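Local coordinates for thioredoxin (Thermosipho africanus, PDB 6MOS), which probably catalyses thiol-disulfide exchange, reducing disulfide bonds in other proteins through a redox-active CxxC pair at the start of a helix, at residues A[105-108]-A[109-113]. Sequence-based numbering, arbitrary orientation.
Sequences NTIE and RYLEI
Asn105 and Arg109, one turn apart on helix 100-115, are joined twice, once through the backbone and once through their side chains. The amide N of Arg109 donates to Asn105 O over 2.9 Å in a nearly straight bond. Farther out, Arg109 NH1 reaches Asn105 OD1 at 3.2 Å, a longer and more bent bond (143°). The acceptor lies in the guanidinium plane, at its edge, while the amide plane of Asn105 is turned 50° from it. A bend at chi3 (-37°) folds the arginine chain back along the helix, bringing one face of its guanidinium over Thr106 CA.

The other three carbonyls show how a helix satisfies its own polar backbone. Thr106 O accepts from Tyr110 N at 2.9 Å, Ile107 O from Leu111 N at 3.0 Å, and Glu108 O from Glu112 N at 2.8 Å. Three other polar side-chain ends find partners outside these two segments: Thr106 OG1 is hydrogen-bonded to Glu102 O, Tyr110 OH to Asp86 OD2, and Glu112 OE2 forms a salt bridge with Lys116. On the apolar side, Ile107 and Leu111 run alongside each other off the same flank of the helix, with Ile107 CG2 4.1 Å from Leu111 CD1.

These residues belong to the amphipathic C-terminal helix of the thioredoxin fold, with Asn105, Arg109 and Glu112 on exposed positions. Ile107 and Leu111 pack on Phe55 of helix 39-55, Ile107 also meeting Ile84 of strand 81-86, while Thr106 and Tyr110 rest on strand 89-95 at the edge of the central sheet.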
# COMPACT_ATOMS: atom_id res chain seq x y z
N ASN A 105 3.01 0.68 -11.37
CA ASN A 105 3.99 -0.02 -12.20
C ASN A 105 4.39 -1.35 -11.58
O ASN A 105 4.54 -2.35 -12.30
CB ASN A 105 5.21 0.87 -12.43
CG ASN A 105 5.90 0.56 -13.72
OD1 ASN A 105 7.02 0.05 -13.73
ND2 ASN A 105 5.23 0.86 -14.84
N THR A 106 4.56 -1.39 -10.26
CA THR A 106 4.94 -2.63 -9.60
C THR A 106 3.81 -3.65 -9.68
O THR A 106 4.06 -4.84 -9.93
CB THR A 106 5.32 -2.37 -8.14
OG1 THR A 106 6.49 -1.55 -8.09
CG2 THR A 106 5.61 -3.67 -7.41
N ILE A 107 2.57 -3.21 -9.48
CA ILE A 107 1.43 -4.12 -9.58
C ILE A 107 1.34 -4.69 -10.98
O ILE A 107 1.13 -5.90 -11.16
CB ILE A 107 0.13 -3.40 -9.16
CG1 ILE A 107 0.22 -2.97 -7.70
CG2 ILE A 107 -1.07 -4.29 -9.37
CD1 ILE A 107 -1.06 -2.33 -7.15
N GLU A 108 1.53 -3.85 -12.00
CA GLU A 108 1.43 -4.34 -13.38
C GLU A 108 2.56 -5.31 -13.71
O GLU A 108 2.32 -6.38 -14.28
CB GLU A 108 1.41 -3.17 -14.35
CG GLU A 108 0.04 -2.55 -14.46
CD GLU A 108 -0.08 -1.51 -15.56
OE1 GLU A 108 0.96 -0.92 -15.93
OE2 GLU A 108 -1.21 -1.29 -16.04
N ARG A 109 3.80 -4.97 -13.34
CA ARG A 109 4.92 -5.87 -13.61
C ARG A 109 4.74 -7.20 -12.89
O ARG A 109 5.01 -8.26 -13.47
CB ARG A 109 6.24 -5.22 -13.19
CG ARG A 109 6.65 -4.00 -14.01
CD ARG A 109 8.16 -3.84 -14.04
NE ARG A 109 8.78 -4.19 -12.76
CZ ARG A 109 8.89 -3.35 -11.73
NH1 ARG A 109 8.42 -2.11 -11.82
NH2 ARG A 109 9.46 -3.75 -10.60
N TYR A 110 4.29 -7.17 -11.63
CA TYR A 110 4.10 -8.42 -10.90
C TYR A 110 3.03 -9.28 -11.55
O TYR A 110 3.18 -10.50 -11.68
CB TYR A 110 3.74 -8.14 -9.44
CG TYR A 110 3.65 -9.42 -8.63
CD1 TYR A 110 4.81 -10.09 -8.23
CD2 TYR A 110 2.43 -9.97 -8.29
CE1 TYR A 110 4.74 -11.25 -7.50
CE2 TYR A 110 2.35 -11.14 -7.55
CZ TYR A 110 3.51 -11.77 -7.16
OH TYR A 110 3.42 -12.93 -6.43
N LEU A 111 1.92 -8.66 -11.99
CA LEU A 111 0.87 -9.45 -12.63
C LEU A 111 1.34 -9.97 -13.99
O LEU A 111 0.98 -11.09 -14.38
CB LEU A 111 -0.40 -8.61 -12.78
CG LEU A 111 -1.13 -8.40 -11.44
CD1 LEU A 111 -2.30 -7.46 -11.60
CD2 LEU A 111 -1.58 -9.73 -10.87
N GLU A 112 2.14 -9.18 -14.71
CA GLU A 112 2.69 -9.64 -15.98
C GLU A 112 3.56 -10.87 -15.78
O GLU A 112 3.43 -11.87 -16.51
CB GLU A 112 3.49 -8.52 -16.64
CG GLU A 112 4.30 -8.99 -17.84
CD GLU A 112 5.35 -7.99 -18.29
OE1 GLU A 112 5.73 -7.09 -17.50
OE2 GLU A 112 5.81 -8.11 -19.45
N ILE A 113 4.46 -10.82 -14.80
CA ILE A 113 5.32 -11.97 -14.51
C ILE A 113 4.47 -13.15 -14.09
O ILE A 113 4.65 -14.28 -14.58
CB ILE A 113 6.34 -11.60 -13.42
CG1 ILE A 113 7.30 -10.51 -13.91
CG2 ILE A 113 7.09 -12.83 -12.95
CD1 ILE A 113 8.05 -9.83 -12.79